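Local coordinates for protein 2-dehydro-3-deoxyphosphogluconate aldolase (Vibrio fischeri, PDB 3NZR) that belongs to the KDGP aldolase family of the TIM-barrel clan and forms a two-chain assembly with bound magnesium, at residues V236-L239 and L240-K244; E198-E201 and E202-I206; V101-S104 and R105-G109. All coordinates share one frame; numbering follows the deposited sequence.

Interaction 1. Residues V236-L239 and L240-K244; sequences VKTL and LDMTK
Lys237 and Asp241 meet one turn apart on the outer side of helix 233-247, the C-terminal helix of this TIM-barrel-type chain, and form an i to i+4 salt bridge. Lys237 NZ lies 2.9 Å from Asp241 OD2 and approaches it on the syn side, 19° out of the carboxylate plane. The lysine chain leaves the helix with CG anti to the backbone N (chi1 164°), runs extended through chi3 and bends only at chi4, which turns the ammonium group toward the carboxylate. Asp241 keeps CG anti to its own carbonyl carbon, which carries the carboxylate back toward Lys237. With Lys237 exposed, this ion pair belongs to the solvent-facing side of the helix.

The backbone bonds follow the regular helical pattern from Val236 O to Leu240 N, Lys237 O to Asp241 N, Thr238 O to Met242 N and Leu239 O to Thr243 N.

Apolar contact within the segments is lighter. Thr238 and the selenomethionine Met242 lie side by side and point the same way, Thr238 CG2 standing 4.0 Å from Met242 CE. On the buried side, Leu239 packs against Leu16 of the first barrel strand and against Tyr200 of the neighbouring helix.

Side chains also meet the backbone of the preceding turn. Met242 lies on the carbonyl there, its CG 3.3 Å from Thr238 O, and the hydroxyl of Thr238 turns back along the helix to Glu234 O. Thr243 folds its hydroxyl back and donates to Leu239 O; the same hydroxyl also bonds Tyr200 OH. Leu239 O is thus gripped twice, Thr243 OG1 at 2.7 Å and Thr243 N at 2.9 Å reaching it from opposite faces of the carbonyl plane.

Interaction 2. Residues E198-E201 and E202-I206; sequences ENYE and EIMQI
Tyr200 holds its ring carbon CG anti to the backbone N (chi1 177°), and the selenomethionine Met204, with CG anti to its own carbonyl carbon (chi1 -66°), lays CG over that ring in a CH-pi contact at the first turn of helix 200-209, which follows the last strand of the parallel barrel sheet. Met204 CG sits over one face, 3.6 Å from the centroid of the Tyr200 ring and displaced toward its rim. Bends at chi2 and chi3 then carry SE and CE along the ring. SE lies obliquely, 39° off the ring normal, a Met-aromatic contact in which Met204 SE is 4.0 Å from Tyr200 CE1.

Beside this pair, Asn199 and Ile203 run alongside each other, Ile203 CD1 lying 3.6 Å from Asn199 CG. The amide itself is held by backbone atoms of Asp196 and Gly194. Main-chain bonds link Asn199, Tyr200 and Glu201 to the residues four further on.

Glu202 forms a salt bridge with Arg172 through OE2. At the helix start, one water bridges Glu198 O to Glu202 N; a second donates to Glu198 O and to Glu202 OE1, the water oxygen lying 2.7 Å from Glu202 OE1.

Interaction 3. Residues V101-S104 and R105-G109; sequences VATS and RALAG
Four i to i+4 backbone bonds join Val101-Ser104 to Arg105-Gly109, the straightest of them from Leu107 N to Thr103 O at 171° about the hydrogen, before the chain leaves the helix at Gly109 with a positive phi of 74°. Thr103 and Leu107 provide the side-chain contact: they lie alongside each other and point the same way, with Thr103 CG2 4.1 Å from Leu107 CD1. The methyl takes this place because CG2 is anti to the backbone N, leaving OG1 on the N side. Leu107 also rests on the carbonyl of the preceding turn, its CG 3.4 Å from Thr103 O. Ala108 CB approaches Ser104 O more closely, at 3.2 Å, and Ala106 CB lies 3.4 Å from Ala102 O.

Helix 101-108 connects strands 93-94 and 114-119 in a beta-alpha-beta unit of the barrel. Its outer side meets the same helix of the second subunit, Ala102 packing on Ala102 of that subunit and Ala106 on its Ala106; side chains this small are consistent with a close approach of the two helices. Thr103 and Leu107 each touch an alanine of the second subunit as well, and they also pack on helix 79-89 of their own chain, Thr103 on Met80 and Leu107 on Leu84.

Facing inward, Val101 and Arg105 pack on Val115 of strand 114-119. Buried Ser104 is held through its hydroxyl, which bonds Ser83 OG of helix 79-89. Arg105 bends at chi2 (68°) and chi3, bringing its guanidinium group round to backbone carbonyls: NE donates to Gly157 O, and NH1 donates to both Ser113 O and Gln110 O.

How the interactions relate
Interactions 1 and 2 lie on adjacent helices, 233-247 and 200-209, and touch directly, meeting through Tyr200. Both are partly buried, with charged groups mainly on the outside and mostly apolar groups, with one hydroxyl pair, between the helices. Interaction 3 sits across the barrel, its centre 32 Å from the centre of each of the others, and is the most buried of the three. There the outer face of the helix meets a second subunit chiefly through alanines, whereas no other chain of the assembly touches 236-244 or 198-206, whose outward sides carry ion pairs and, in interaction 2, bridging waters.

Interaction 1. Residues V236-L239 and L240-K244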
# COMPACT_ATOMS: atom_id res chain seq x y z
N VAL A 236 20.48 23.40 15.15
CA VAL A 236 19.14 23.05 15.62
C VAL A 236 18.47 24.26 16.32
O VAL A 236 17.28 24.51 16.09
CB VAL A 236 19.22 21.81 16.49
CG1 VAL A 236 17.85 21.45 17.14
CG2 VAL A 236 19.67 20.63 15.64
N LYS A 237 19.24 25.04 17.12
CA LYS A 237 18.67 26.15 17.89
C LYS A 237 18.37 27.29 16.95
O LYS A 237 17.36 27.95 17.07
CB LYS A 237 19.66 26.66 18.95
CG LYS A 237 19.29 28.05 19.50
CD LYS A 237 20.13 28.32 20.76
CE LYS A 237 19.90 29.72 21.41
NZ LYS A 237 19.45 30.80 20.44
N THR A 238 19.27 27.49 15.98
CA THR A 238 19.06 28.42 14.91
C THR A 238 17.79 28.08 14.10
O THR A 238 16.97 28.95 13.81
CB THR A 238 20.33 28.44 14.04
OG1 THR A 238 21.45 28.73 14.91
CG2 THR A 238 20.27 29.46 12.90
N LEU A 239 17.62 26.82 13.73
CA LEU A 239 16.39 26.44 13.03
C LEU A 239 15.13 26.66 13.93
O LEU A 239 14.08 27.07 13.46
CB LEU A 239 16.50 24.98 12.63
CG LEU A 239 17.47 24.56 11.49
CD1 LEU A 239 17.71 23.05 11.52
CD2 LEU A 239 16.90 24.93 10.17
N LEU A 240 15.27 26.43 15.23
CA LEU A 240 14.11 26.59 16.14
C LEU A 240 13.78 28.07 16.20
O LEU A 240 12.61 28.42 16.11
CB LEU A 240 14.34 26.07 17.55
CG LEU A 240 13.24 26.29 18.60
CD1 LEU A 240 11.92 25.45 18.30
CD2 LEU A 240 13.75 25.99 20.04
N ASP A 241 14.78 28.92 16.33
CA ASP A 241 14.52 30.35 16.43
C ASP A 241 13.92 30.89 15.12
O ASP A 241 13.01 31.70 15.14
CB ASP A 241 15.79 31.09 16.77
CG ASP A 241 16.19 30.97 18.27
OD1 ASP A 241 15.37 30.51 19.12
OD2 ASP A 241 17.34 31.35 18.56
N MSE A 242 14.44 30.42 13.98
CA MSE A 242 13.85 30.73 12.69
C MSE A 242 12.40 30.29 12.61
O MSE A 242 11.55 31.03 12.08
CB MSE A 242 14.64 30.08 11.54
CG MSE A 242 15.96 30.74 11.28
SE MSE A 242 16.96 29.82 9.80
CE MSE A 242 18.53 31.06 9.71
N THR A 243 12.10 29.14 13.19
CA THR A 243 10.74 28.65 13.17
C THR A 243 9.82 29.59 14.03
O THR A 243 8.72 29.96 13.61
CB THR A 243 10.72 27.19 13.63
OG1 THR A 243 11.55 26.41 12.72
CG2 THR A 243 9.28 26.62 13.71
N LYS A 244 10.33 30.06 15.16
CA LYS A 244 9.51 30.91 16.05
C LYS A 244 9.23 32.23 15.36
O LYS A 244 8.07 32.71 15.41
CB LYS A 244 10.23 31.18 17.37
CG LYS A 244 10.50 29.95 18.15
CD LYS A 244 11.09 30.25 19.52
CE LYS A 244 11.19 28.98 20.36
NZ LYS A 244 11.81 29.25 21.70

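Interaction 2. Residues E198-E201 and E202-I206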
# COMPACT_ATOMS: atom_id res chain seq x y z
N GLU A 198 20.20 28.70 5.04
CA GLU A 198 20.02 29.91 4.23
C GLU A 198 18.75 29.85 3.43
O GLU A 198 18.22 30.89 3.09
CB GLU A 198 21.21 30.10 3.26
CG GLU A 198 22.48 30.49 3.97
CD GLU A 198 23.13 29.32 4.65
OE1 GLU A 198 22.97 28.13 4.21
OE2 GLU A 198 23.82 29.61 5.63
N ASN A 199 18.26 28.65 3.11
CA ASN A 199 16.98 28.54 2.39
C ASN A 199 15.78 28.02 3.22
O ASN A 199 14.71 27.88 2.70
CB ASN A 199 17.12 27.67 1.12
CG ASN A 199 17.52 26.23 1.43
OD1 ASN A 199 17.31 25.70 2.54
ND2 ASN A 199 18.13 25.60 0.43
N TYR A 200 16.00 27.72 4.49
CA TYR A 200 14.97 27.13 5.37
C TYR A 200 13.78 28.07 5.42
O TYR A 200 12.64 27.67 5.26
CB TYR A 200 15.51 26.97 6.81
CG TYR A 200 14.50 26.44 7.77
CD1 TYR A 200 14.06 25.07 7.69
CD2 TYR A 200 13.98 27.23 8.76
CE1 TYR A 200 13.16 24.58 8.60
CE2 TYR A 200 13.04 26.76 9.66
CZ TYR A 200 12.61 25.42 9.58
OH TYR A 200 11.69 24.96 10.50
N GLU A 201 14.03 29.32 5.67
CA GLU A 201 12.91 30.25 5.81
C GLU A 201 12.04 30.33 4.55
O GLU A 201 10.84 30.25 4.64
CB GLU A 201 13.39 31.62 6.28
CG GLU A 201 13.79 31.61 7.77
CD GLU A 201 14.79 32.73 8.19
OE1 GLU A 201 14.54 33.35 9.22
OE2 GLU A 201 15.83 32.95 7.52
N GLU A 202 12.66 30.46 3.39
CA GLU A 202 11.90 30.64 2.16
C GLU A 202 11.11 29.38 1.80
O GLU A 202 10.01 29.46 1.32
CB GLU A 202 12.81 31.04 1.00
CG GLU A 202 12.11 31.80 -0.11
CD GLU A 202 13.06 32.23 -1.22
OE1 GLU A 202 14.25 32.48 -0.95
OE2 GLU A 202 12.62 32.31 -2.39
N ILE A 203 11.70 28.22 2.06
CA ILE A 203 11.03 26.93 1.81
C ILE A 203 9.86 26.76 2.76
O ILE A 203 8.75 26.35 2.31
CB ILE A 203 12.02 25.78 1.96
CG1 ILE A 203 13.04 25.81 0.82
CG2 ILE A 203 11.32 24.41 2.02
CD1 ILE A 203 14.19 24.86 1.05
N MSE A 204 10.09 26.98 4.08
CA MSE A 204 8.96 26.87 5.06
C MSE A 204 7.86 27.90 4.71
O MSE A 204 6.67 27.57 4.72
CB MSE A 204 9.41 27.11 6.50
CG MSE A 204 10.36 26.08 7.04
SE MSE A 204 9.49 24.29 6.93
CE MSE A 204 8.25 24.61 8.39
N GLN A 205 8.25 29.14 4.38
CA GLN A 205 7.21 30.13 4.04
C GLN A 205 6.30 29.66 2.94
O GLN A 205 5.19 30.08 2.87
CB GLN A 205 7.81 31.49 3.67
CG GLN A 205 6.86 32.68 3.76
CD GLN A 205 6.32 32.83 5.16
OE1 GLN A 205 5.13 32.65 5.41
NE2 GLN A 205 7.22 33.16 6.08
N ILE A 206 6.77 28.81 2.04
CA ILE A 206 5.92 28.36 0.94
C ILE A 206 4.80 27.46 1.47
O ILE A 206 3.66 27.61 1.12
CB ILE A 206 6.71 27.58 -0.13
CG1 ILE A 206 7.66 28.54 -0.83
CG2 ILE A 206 5.75 26.90 -1.12
CD1 ILE A 206 8.69 27.92 -1.63
O HOH W 1 15.40 31.63 3.61
O HOH W 2 16.22 31.78 0.80

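Interaction 3. Residues V101-S104 and R105-G109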
# COMPACT_ATOMS: atom_id res chain seq x y z
N VAL A 101 4.07 2.20 3.18
CA VAL A 101 3.23 2.93 4.12
C VAL A 101 2.23 2.08 4.88
O VAL A 101 2.18 2.09 6.16
CB VAL A 101 2.53 4.07 3.37
CG1 VAL A 101 1.55 4.82 4.31
CG2 VAL A 101 3.62 5.00 2.82
N ALA A 102 1.48 1.25 4.13
CA ALA A 102 0.44 0.47 4.73
C ALA A 102 1.01 -0.60 5.62
O ALA A 102 0.44 -0.90 6.68
CB ALA A 102 -0.50 -0.20 3.57
N THR A 103 2.10 -1.25 5.18
CA THR A 103 2.72 -2.24 5.99
C THR A 103 3.20 -1.69 7.34
O THR A 103 3.00 -2.31 8.38
CB THR A 103 3.94 -2.80 5.29
OG1 THR A 103 3.58 -3.32 4.00
CG2 THR A 103 4.55 -3.93 6.17
N SER A 104 3.87 -0.56 7.31
CA SER A 104 4.30 0.08 8.53
C SER A 104 3.13 0.46 9.45
O SER A 104 3.21 0.29 10.60
CB SER A 104 5.16 1.28 8.23
OG SER A 104 6.43 0.92 7.84
N ARG A 105 2.07 1.01 8.90
CA ARG A 105 0.90 1.32 9.68
C ARG A 105 0.29 0.06 10.28
O ARG A 105 -0.12 0.09 11.38
CB ARG A 105 -0.15 2.10 8.93
CG ARG A 105 -1.45 2.34 9.71
CD ARG A 105 -1.27 3.27 10.86
NE ARG A 105 -0.90 4.57 10.41
CZ ARG A 105 -0.25 5.49 11.10
NH1 ARG A 105 0.10 5.30 12.32
NH2 ARG A 105 0.03 6.62 10.54
N ALA A 106 0.26 -1.01 9.54
CA ALA A 106 -0.37 -2.21 10.05
C ALA A 106 0.44 -2.81 11.17
O ALA A 106 -0.08 -3.08 12.21
CB ALA A 106 -0.65 -3.20 8.96
N LEU A 107 1.73 -2.94 10.97
CA LEU A 107 2.58 -3.54 12.01
C LEU A 107 2.84 -2.60 13.18
O LEU A 107 3.17 -3.07 14.22
CB LEU A 107 3.91 -4.02 11.45
CG LEU A 107 3.81 -5.00 10.26
CD1 LEU A 107 5.24 -5.40 9.94
CD2 LEU A 107 2.92 -6.23 10.54
N ALA A 108 2.68 -1.30 13.01
CA ALA A 108 2.70 -0.35 14.15
C ALA A 108 1.53 -0.60 15.08
O ALA A 108 1.67 -0.47 16.32
CB ALA A 108 2.64 1.01 13.70
N GLY A 109 0.39 -0.97 14.49
CA GLY A 109 -0.76 -1.37 15.27
C GLY A 109 -1.51 -0.24 15.97
O GLY A 109 -2.35 -0.55 16.80